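Local coordinates for protein spermidine synthase (Corynebacterium glutamicum ATCC 13032, PDB 3GJY) that probably makes spermidine, transferring an aminopropyl group from decarboxylated S-adenosylmethionine to putrescine, as in other spermidine synthases, at residues Gly77-Ile82 against Ala104-Asp109. Numbering follows the deposited sequence.
Sequences GARAFI and ARYFAD
R79 and A78 of helix 69-85 meet Y106 and F107 of helix 102-110 against one face of the beta-sheet in the Rossmann-like, AdoMet-methyltransferase-type domain. Strand 92-96 separates the two helices in the chain. Their axes pass 12.3 Å apart at an angle of 33°, too far for backbones to touch, and long side chains span the gap.

The R79 side chain leaves helix 69-85 with its bond from CA to CB running across the line to the other helix, neither toward nor away from it. A chi1 of -74° sets CG anti to the carbonyl carbon, which carries the chain toward helix 102-110. CG comes 4.1 Å from CE1 of F107. CD then lies beside the phenol, 3.4 Å from OH of Y106, the two side chains crossing at about a right angle. Here the chain bends, chi3 being 65°. NE and CZ stay 4.1 and 3.9 Å from OH of Y106, so of the guanidinium atoms NH1 alone is close, 2.9 Å from that OH, which lies at the group's edge and in its plane. Arginine suits this partly exposed border because its methylenes pack on an aromatic while its charged end meets a polar group.

Deeper in, F107 packs on strands 92-96, 115-120 and 160-165, while I82 of helix 69-85 packs on V162 of 160-165. A78 is small enough to admit the F107 ring, its CB standing 3.7 Å from CZ. Tyrosine suits position 106 because its hydroxyl faces R79 while its ring packs on F107, CD2 of Y106 lying over the centre of one F107 face, 4.0 Å above its plane.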
loop_
_atom_site.group_PDB
_atom_site.type_symbol
_atom_site.label_atom_id
_atom_site.label_comp_id
_atom_site.label_asym_id
_atom_site.label_seq_id
_atom_site.Cartn_x
_atom_site.Cartn_y
_atom_site.Cartn_z
ATOM N N GLY A 77 -9.155 -3.844 -3.984
ATOM C CA GLY A 77 -8.420 -4.984 -4.542
ATOM C C GLY A 77 -8.086 -6.007 -3.467
ATOM O O GLY A 77 -8.229 -7.206 -3.690
ATOM N N ALA A 78 -7.623 -5.536 -2.299
ATOM C CA ALA A 78 -7.231 -6.453 -1.222
ATOM C C ALA A 78 -8.452 -7.176 -0.650
ATOM O O ALA A 78 -8.407 -8.388 -0.425
ATOM C CB ALA A 78 -6.462 -5.720 -0.101
ATOM N N ARG A 79 -9.549 -6.458 -0.432
ATOM C CA ARG A 79 -10.741 -7.125 0.151
ATOM C C ARG A 79 -11.267 -8.183 -0.805
ATOM O O ARG A 79 -11.673 -9.274 -0.376
ATOM C CB ARG A 79 -11.865 -6.141 0.484
ATOM C CG ARG A 79 -11.558 -5.288 1.730
ATOM C CD ARG A 79 -12.657 -4.279 1.938
ATOM N NE ARG A 79 -13.933 -4.901 2.257
ATOM C CZ ARG A 79 -15.013 -4.198 2.582
ATOM N NH1 ARG A 79 -14.954 -2.864 2.601
ATOM N NH2 ARG A 79 -16.151 -4.820 2.868
ATOM N N ALA A 80 -11.267 -7.884 -2.108
ATOM C CA ALA A 80 -11.753 -8.894 -3.070
ATOM C C ALA A 80 -10.925 -10.193 -2.958
ATOM O O ALA A 80 -11.464 -11.307 -2.971
ATOM C CB ALA A 80 -11.745 -8.336 -4.503
ATOM N N PHE A 81 -9.615 -10.029 -2.843
ATOM C CA PHE A 81 -8.726 -11.154 -2.754
ATOM C C PHE A 81 -8.896 -11.889 -1.417
ATOM O O PHE A 81 -9.025 -13.120 -1.388
ATOM C CB PHE A 81 -7.284 -10.665 -2.892
ATOM C CG PHE A 81 -6.268 -11.788 -2.939
ATOM C CD1 PHE A 81 -5.786 -12.243 -4.161
ATOM C CD2 PHE A 81 -5.829 -12.414 -1.784
ATOM C CE1 PHE A 81 -4.837 -13.265 -4.230
ATOM C CE2 PHE A 81 -4.902 -13.465 -1.853
ATOM C CZ PHE A 81 -4.429 -13.878 -3.089
ATOM N N ILE A 82 -8.858 -11.152 -0.305
ATOM C CA ILE A 82 -8.969 -11.759 1.017
ATOM C C ILE A 82 -10.307 -12.500 1.127
ATOM O O ILE A 82 -10.373 -13.618 1.644
ATOM C CB ILE A 82 -8.856 -10.667 2.123
ATOM C CG1 ILE A 82 -7.432 -10.072 2.161
ATOM C CG2 ILE A 82 -9.272 -11.209 3.512
ATOM C CD1 ILE A 82 -7.365 -8.726 2.861
ATOM N N ALA A 104 -4.049 0.458 7.890
ATOM C CA ALA A 104 -4.087 -0.539 8.966
ATOM C C ALA A 104 -5.384 -0.439 9.779
ATOM O O ALA A 104 -6.041 -1.448 10.102
ATOM C CB ALA A 104 -2.831 -0.444 9.866
ATOM N N ARG A 105 -5.732 0.801 10.118
ATOM C CA ARG A 105 -6.969 1.115 10.853
ATOM C C ARG A 105 -8.216 0.652 10.072
ATOM O O ARG A 105 -9.187 0.125 10.641
ATOM C CB ARG A 105 -6.974 2.628 11.093
ATOM C CG ARG A 105 -8.258 3.233 11.694
ATOM C CD ARG A 105 -8.008 4.722 11.889
ATOM N NE ARG A 105 -9.174 5.488 12.337
ATOM C CZ ARG A 105 -9.918 6.264 11.557
ATOM N NH1 ARG A 105 -9.712 6.328 10.239
ATOM N NH2 ARG A 105 -10.862 6.992 12.124
ATOM N N TYR A 106 -8.177 0.855 8.752
ATOM C CA TYR A 106 -9.271 0.430 7.889
ATOM C C TYR A 106 -9.446 -1.093 7.925
ATOM O O TYR A 106 -10.545 -1.612 8.188
ATOM C CB TYR A 106 -8.962 0.906 6.457
ATOM C CG TYR A 106 -9.977 0.437 5.457
ATOM C CD1 TYR A 106 -11.138 1.180 5.206
ATOM C CD2 TYR A 106 -9.800 -0.750 4.767
ATOM C CE1 TYR A 106 -12.088 0.740 4.291
ATOM C CE2 TYR A 106 -10.757 -1.226 3.865
ATOM C CZ TYR A 106 -11.907 -0.472 3.639
ATOM O OH TYR A 106 -12.841 -0.930 2.741
ATOM N N PHE A 107 -8.344 -1.819 7.657
ATOM C CA PHE A 107 -8.440 -3.275 7.634
ATOM C C PHE A 107 -8.762 -3.846 8.996
ATOM O O PHE A 107 -9.421 -4.882 9.099
ATOM C CB PHE A 107 -7.182 -3.937 7.052
ATOM C CG PHE A 107 -7.082 -3.790 5.563
ATOM C CD1 PHE A 107 -7.970 -4.436 4.742
ATOM C CD2 PHE A 107 -6.173 -2.913 5.005
ATOM C CE1 PHE A 107 -7.896 -4.276 3.349
ATOM C CE2 PHE A 107 -6.113 -2.723 3.617
ATOM C CZ PHE A 107 -6.984 -3.417 2.791
ATOM N N ALA A 108 -8.276 -3.192 10.046
ATOM C CA ALA A 108 -8.593 -3.664 11.409
ATOM C C ALA A 108 -10.110 -3.596 11.682
ATOM O O ALA A 108 -10.663 -4.441 12.412
ATOM C CB ALA A 108 -7.834 -2.891 12.448
ATOM N N ASP A 109 -10.785 -2.612 11.081
ATOM C CA ASP A 109 -12.230 -2.525 11.291
ATOM C C ASP A 109 -13.027 -3.482 10.387
ATOM O O ASP A 109 -13.993 -4.126 10.828
ATOM C CB ASP A 109 -12.721 -1.093 11.068
ATOM C CG ASP A 109 -14.134 -0.898 11.581
ATOM O OD1 ASP A 109 -14.324 -0.988 12.814
ATOM O OD2 ASP A 109 -15.042 -0.671 10.756
#